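Local coordinates for putative PAS/PAC sensor protein (PDB 6HMJ), which senses blue light through a bound flavin mononucleotide and mediates RNA binding and translational regulation, at residues A[295-298]-A[299-303]; A[252-256]-A[257-261]. All coordinates share one frame; numbering follows the deposited sequence.

Interaction 1. Residues A[295-298]-A[299-303]. With FMN (flavin mononucleotide), chain E.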
loop_
_atom_site.group_PDB
_atom_site.type_symbol
_atom_site.label_atom_id
_atom_site.label_comp_id
_atom_site.label_asym_id
_atom_site.label_seq_id
_atom_site.Cartn_x
_atom_site.Cartn_y
_atom_site.Cartn_z
ATOM N N HIS A 295 32.862 23.595 2.559
ATOM C CA HIS A 295 32.618 24.299 1.304
ATOM C C HIS A 295 31.312 25.079 1.353
ATOM O O HIS A 295 31.235 26.206 0.849
ATOM C CB HIS A 295 32.611 23.310 0.141
ATOM C CG HIS A 295 33.905 22.584 -0.035
ATOM N ND1 HIS A 295 34.383 21.680 0.891
ATOM C CD2 HIS A 295 34.830 22.635 -1.021
ATOM C CE1 HIS A 295 35.543 21.202 0.479
ATOM N NE2 HIS A 295 35.837 21.765 -0.679
ATOM N N GLU A 296 30.269 24.490 1.942
ATOM C CA GLU A 296 28.994 25.188 2.064
ATOM C C GLU A 296 29.138 26.445 2.915
ATOM O O GLU A 296 28.574 27.495 2.583
ATOM C CB GLU A 296 27.941 24.248 2.648
ATOM C CG GLU A 296 27.537 23.132 1.693
ATOM C CD GLU A 296 26.590 22.123 2.318
ATOM O OE1 GLU A 296 25.961 22.447 3.349
ATOM O OE2 GLU A 296 26.478 21.001 1.780
ATOM N N ARG A 297 29.892 26.361 4.016
ATOM C CA ARG A 297 30.098 27.535 4.855
ATOM C C ARG A 297 30.797 28.635 4.068
ATOM O O ARG A 297 30.398 29.805 4.113
ATOM C CB ARG A 297 30.927 27.181 6.093
ATOM C CG ARG A 297 30.488 25.936 6.861
ATOM C CD ARG A 297 30.605 26.115 8.375
ATOM N NE ARG A 297 31.703 26.999 8.763
ATOM C CZ ARG A 297 32.972 26.629 8.895
ATOM N NH1 ARG A 297 33.335 25.375 8.669
ATOM N NH2 ARG A 297 33.882 27.525 9.251
ATOM N N SER A 298 31.852 28.273 3.336
ATOM C CA SER A 298 32.606 29.260 2.574
ATOM C C SER A 298 31.727 29.961 1.546
ATOM O O SER A 298 31.859 31.171 1.330
ATOM C CB SER A 298 33.794 28.586 1.890
ATOM O OG SER A 298 34.547 29.526 1.147
ATOM N N ALA A 299 30.821 29.220 0.905
ATOM C CA ALA A 299 29.917 29.839 -0.058
ATOM C C ALA A 299 29.055 30.901 0.609
ATOM O O ALA A 299 28.863 31.993 0.060
ATOM C CB ALA A 299 29.044 28.771 -0.715
ATOM N N ILE A 300 28.542 30.605 1.803
ATOM C CA ILE A 300 27.725 31.574 2.526
ATOM C C ILE A 300 28.565 32.781 2.926
ATOM O O ILE A 300 28.170 33.933 2.706
ATOM C CB ILE A 300 27.075 30.905 3.751
ATOM C CG1 ILE A 300 26.208 29.718 3.310
ATOM C CG2 ILE A 300 26.243 31.911 4.524
ATOM C CD1 ILE A 300 25.792 28.797 4.443
ATOM N N ARG A 301 29.736 32.535 3.521
ATOM C CA ARG A 301 30.630 33.624 3.905
ATOM C C ARG A 301 30.916 34.548 2.729
ATOM O O ARG A 301 30.839 35.775 2.854
ATOM C CB ARG A 301 31.934 33.046 4.460
ATOM C CG ARG A 301 31.858 32.618 5.913
ATOM C CD ARG A 301 33.236 32.339 6.507
ATOM N NE ARG A 301 33.609 30.929 6.373
ATOM C CZ ARG A 301 34.392 30.424 5.422
ATOM N NH1 ARG A 301 34.919 31.204 4.487
ATOM N NH2 ARG A 301 34.651 29.123 5.411
ATOM N N SER A 302 31.240 33.972 1.570
ATOM C CA SER A 302 31.595 34.790 0.417
ATOM C C SER A 302 30.413 35.638 -0.039
ATOM O O SER A 302 30.568 36.831 -0.326
ATOM C CB SER A 302 32.088 33.897 -0.721
ATOM O OG SER A 302 32.858 34.637 -1.652
ATOM N N ALA A 303 29.220 35.039 -0.108
ATOM C CA ALA A 303 28.034 35.789 -0.502
ATOM C C ALA A 303 27.801 36.965 0.436
ATOM O O ALA A 303 27.568 38.096 -0.008
ATOM C CB ALA A 303 26.814 34.865 -0.518
HETATM N N1 FMN E . 23.343 29.262 8.601
HETATM C C2 FMN E . 22.647 28.131 8.852
HETATM O O2 FMN E . 23.235 27.031 8.787
HETATM N N3 FMN E . 21.341 28.141 9.170
HETATM C C4 FMN E . 20.630 29.268 9.262
HETATM O O4 FMN E . 19.417 29.238 9.560
HETATM C C4A FMN E . 21.316 30.552 9.004
HETATM N N5 FMN E . 20.673 31.732 9.077
HETATM C C5A FMN E . 21.331 32.889 8.834
HETATM C C6 FMN E . 20.633 34.089 8.914
HETATM C C7 FMN E . 21.278 35.293 8.675
HETATM C C7M FMN E . 20.505 36.581 8.771
HETATM C C8 FMN E . 22.723 35.296 8.321
HETATM C C8M FMN E . 23.462 36.579 8.047
HETATM C C9 FMN E . 23.420 34.100 8.235
HETATM C C9A FMN E . 22.783 32.886 8.478
HETATM N N10 FMN E . 23.470 31.647 8.401
HETATM C C10 FMN E . 22.750 30.472 8.657
HETATM C "C1'" FMN E . 24.889 31.520 8.048
HETATM C "C2'" FMN E . 25.747 31.446 9.295
HETATM O "O2'" FMN E . 25.218 32.280 10.328
HETATM C "C3'" FMN E . 27.155 31.893 8.951
HETATM O "O3'" FMN E . 27.104 33.236 8.446
HETATM C "C4'" FMN E . 27.824 31.018 7.902
HETATM O "O4'" FMN E . 27.867 29.661 8.344
HETATM C "C5'" FMN E . 29.212 31.600 7.680
HETATM O "O5'" FMN E . 30.223 30.603 7.739
HETATM P P FMN E . 31.112 30.468 9.069
HETATM O O1P FMN E . 32.018 29.312 8.731
HETATM O O2P FMN E . 31.800 31.808 9.180
HETATM O O3P FMN E . 30.122 30.235 10.184
#
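Arg297 and Arg301, one turn apart on helix 294-305, both bring their guanidinium groups to the phosphate of FMN, but in different ways. Arg297 is bent at chi2 and chi3 and has FMN O1P beside its edge, near the guanidinium plane. NE and NH2 both face this oxygen; its exact place is doubtful, because the model sets it too close to CZ. Arg301 folds back over its own helix: one face of its guanidinium lies above the backbone of Ser298, with NH2 3.5 Å from Ser298 CA. A bend at chi3 (-92°) lays the group flat there while its edge stays toward the phosphate, where NE reaches O1P at 3.3 Å, a weak bond that shares the doubt about that oxygen's place. Arg301 NH2 also sits over one face of the Arg297 guanidinium, the two NH2 atoms 4.2 Å apart, and the shared anion probably offsets the like charges. With a leucine in place of Arg301 the phosphate would probably lose a positive partner, and the flat cover over Ser298 CA would be gone. Beneath the charged ends, the helical bond from Arg301 N to Arg297 O (2.9 Å) ties the two residues together. Ile300 turns to the ribityl chain: CG2, anti to the backbone N, lies 3.8 Å from FMN C1', while Ile300 also packs on Thr312 and Thr214 of the sheet. Gln288 and Arg285 also bind FMN. A helix whose arginines hold the FMN phosphate and whose isoleucine flanks the ribityl chain is characteristic of the flavin pocket of a LOV domain, a PAS fold.

Interaction 2. Residues A[252-256]-A[257-261]; sequences ADVTA and PDQPL. With FMN (flavin mononucleotide), chain E.
A beta-hairpin connection joins strand 250-253 to strand 261-264, and Ala252 and Leu261 close it as an antiparallel non-hydrogen-bonded pair, both side chains on the same face of the sheet. Next to this pair Asp253 N donates to Pro260 O at 2.9 Å, the last backbone bond before the chain leaves the strands. Two turns then carry it round. The first, type I, runs from Asp253 to Ala256 and is reinforced by an Asx turn: Asp253 OD1 accepts from Thr255 N at 2.8 Å, the donor standing above the carboxylate plane. The second, type II, runs from Ala256 to Gln259, with Asp258 at its third position at a positive phi of 74°. It is closed by Gln259 N to Ala256 O, 3.3 Å long, with the donor 43° out of the carbonyl plane.

Side chains fill the inside of the bend. The Pro260 ring lies against Ala256 CB, its CD and CG each at 3.6 Å. Farther along, Val254 CG1 meets Gln259 CG at 4.0 Å, the two side chains crossing at a slant. Gln259 CG is anti to its carbonyl carbon (chi1 -51°) and the chain runs on extended, which takes its amide to the ribityl side of FMN. Ala252 CB lies 3.8 Å from FMN C8M, a methyl of the flavin ring. Asp258 forms a salt bridge with Arg285, itself bonded to FMN, so the loop probably steadies a first-shell residue. This is the connection between the first two strands of the PAS core, here one wall of a LOV flavin pocket.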
loop_
_atom_site.group_PDB
_atom_site.type_symbol
_atom_site.label_atom_id
_atom_site.label_comp_id
_atom_site.label_asym_id
_atom_site.label_seq_id
_atom_site.Cartn_x
_atom_site.Cartn_y
_atom_site.Cartn_z
ATOM N N ALA A 252 20.733 39.875 11.289
ATOM C CA ALA A 252 22.091 39.837 11.803
ATOM C C ALA A 252 22.770 41.163 11.499
ATOM O O ALA A 252 22.573 41.743 10.426
ATOM C CB ALA A 252 22.888 38.685 11.189
ATOM N N ASP A 253 23.568 41.637 12.449
ATOM C CA ASP A 253 24.315 42.886 12.315
ATOM C C ASP A 253 25.719 42.558 11.821
ATOM O O ASP A 253 26.571 42.108 12.591
ATOM C CB ASP A 253 24.347 43.634 13.645
ATOM C CG ASP A 253 25.043 44.973 13.545
ATOM O OD1 ASP A 253 25.625 45.267 12.482
ATOM O OD2 ASP A 253 25.005 45.736 14.533
ATOM N N VAL A 254 25.965 42.791 10.527
ATOM C CA VAL A 254 27.275 42.498 9.948
ATOM C C VAL A 254 28.281 43.601 10.219
ATOM O O VAL A 254 29.424 43.514 9.751
ATOM C CB VAL A 254 27.174 42.244 8.429
ATOM C CG1 VAL A 254 26.383 40.964 8.164
ATOM C CG2 VAL A 254 26.532 43.427 7.717
ATOM N N THR A 255 27.888 44.645 10.952
ATOM C CA THR A 255 28.828 45.645 11.439
ATOM C C THR A 255 29.481 45.227 12.749
ATOM O O THR A 255 30.529 45.774 13.109
ATOM C CB THR A 255 28.102 46.987 11.629
ATOM O OG1 THR A 255 27.828 47.570 10.349
ATOM C CG2 THR A 255 28.925 47.961 12.467
ATOM N N ALA A 256 28.892 44.271 13.461
ATOM C CA ALA A 256 29.413 43.782 14.726
ATOM C C ALA A 256 30.276 42.545 14.519
ATOM O O ALA A 256 30.157 41.848 13.505
ATOM C CB ALA A 256 28.256 43.463 15.671
ATOM N N PRO A 257 31.156 42.232 15.471
ATOM C CA PRO A 257 32.065 41.090 15.284
ATOM C C PRO A 257 31.310 39.768 15.263
ATOM O O PRO A 257 30.486 39.492 16.136
ATOM C CB PRO A 257 33.015 41.186 16.484
ATOM C CG PRO A 257 32.292 42.002 17.498
ATOM C CD PRO A 257 31.402 42.941 16.740
ATOM N N ASP A 258 31.607 38.951 14.253
ATOM C CA ASP A 258 31.038 37.616 14.080
ATOM C C ASP A 258 29.590 37.639 13.599
ATOM O O ASP A 258 28.888 36.631 13.714
ATOM C CB ASP A 258 31.136 36.792 15.370
ATOM C CG ASP A 258 31.128 35.290 15.108
ATOM O OD1 ASP A 258 31.611 34.870 14.035
ATOM O OD2 ASP A 258 30.643 34.527 15.971
ATOM N N GLN A 259 29.122 38.767 13.074
ATOM C CA GLN A 259 27.798 38.874 12.473
ATOM C C GLN A 259 26.711 38.311 13.397
ATOM O O GLN A 259 26.023 37.357 13.045
ATOM C CB GLN A 259 27.771 38.164 11.127
ATOM C CG GLN A 259 28.904 38.566 10.189
ATOM C CD GLN A 259 28.885 37.800 8.878
ATOM O OE1 GLN A 259 28.062 36.903 8.678
ATOM N NE2 GLN A 259 29.802 38.144 7.981
ATOM N N PRO A 260 26.524 38.908 14.572
ATOM C CA PRO A 260 25.593 38.341 15.553
ATOM C C PRO A 260 24.134 38.574 15.190
ATOM O O PRO A 260 23.783 39.471 14.422
ATOM C CB PRO A 260 25.952 39.084 16.846
ATOM C CG PRO A 260 26.493 40.396 16.371
ATOM C CD PRO A 260 27.226 40.095 15.095
ATOM N N LEU A 261 23.280 37.741 15.779
ATOM C CA LEU A 261 21.841 37.891 15.623
ATOM C C LEU A 261 21.360 39.050 16.483
ATOM O O LEU A 261 21.702 39.137 17.668
ATOM C CB LEU A 261 21.111 36.613 16.033
ATOM C CG LEU A 261 20.873 35.508 15.005
ATOM C CD1 LEU A 261 20.141 34.352 15.667
ATOM C CD2 LEU A 261 20.084 36.020 13.810
HETATM N N1 FMN E . 23.343 29.262 8.601
HETATM C C2 FMN E . 22.647 28.131 8.852
HETATM O O2 FMN E . 23.235 27.031 8.787
HETATM N N3 FMN E . 21.341 28.141 9.170
HETATM C C4 FMN E . 20.630 29.268 9.262
HETATM O O4 FMN E . 19.417 29.238 9.560
HETATM C C4A FMN E . 21.316 30.552 9.004
HETATM N N5 FMN E . 20.673 31.732 9.077
HETATM C C5A FMN E . 21.331 32.889 8.834
HETATM C C6 FMN E . 20.633 34.089 8.914
HETATM C C7 FMN E . 21.278 35.293 8.675
HETATM C C7M FMN E . 20.505 36.581 8.771
HETATM C C8 FMN E . 22.723 35.296 8.321
HETATM C C8M FMN E . 23.462 36.579 8.047
HETATM C C9 FMN E . 23.420 34.100 8.235
HETATM C C9A FMN E . 22.783 32.886 8.478
HETATM N N10 FMN E . 23.470 31.647 8.401
HETATM C C10 FMN E . 22.750 30.472 8.657
HETATM C "C1'" FMN E . 24.889 31.520 8.048
HETATM C "C2'" FMN E . 25.747 31.446 9.295
HETATM O "O2'" FMN E . 25.218 32.280 10.328
HETATM C "C3'" FMN E . 27.155 31.893 8.951
HETATM O "O3'" FMN E . 27.104 33.236 8.446
HETATM C "C4'" FMN E . 27.824 31.018 7.902
HETATM O "O4'" FMN E . 27.867 29.661 8.344
HETATM C "C5'" FMN E . 29.212 31.600 7.680
HETATM O "O5'" FMN E . 30.223 30.603 7.739
HETATM P P FMN E . 31.112 30.468 9.069
HETATM O O1P FMN E . 32.018 29.312 8.731
HETATM O O2P FMN E . 31.800 31.808 9.180
HETATM O O3P FMN E . 30.122 30.235 10.184
#

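Overall arrangement
Both interactions belong to the C-terminal PAS domain and touch the same FMN, yet they do not touch each other: their centres lie 16 Å apart and their nearest atoms about 6 Å. In chain order interaction 2 comes first, in the turn between strands 250-253 and 261-264 at the edge of the six-stranded antiparallel sheet; interaction 1 follows on helix 294-305, just before strand 310-317. The helix reaches the phosphate and ribityl chain; the hairpin reaches the dimethyl end of the ring and, through Gln259, the ribityl side as well. Arg285, which binds FMN and pairs with the hairpin, lies near the helix too. Together they line the FMN pocket at different points along the chromophore.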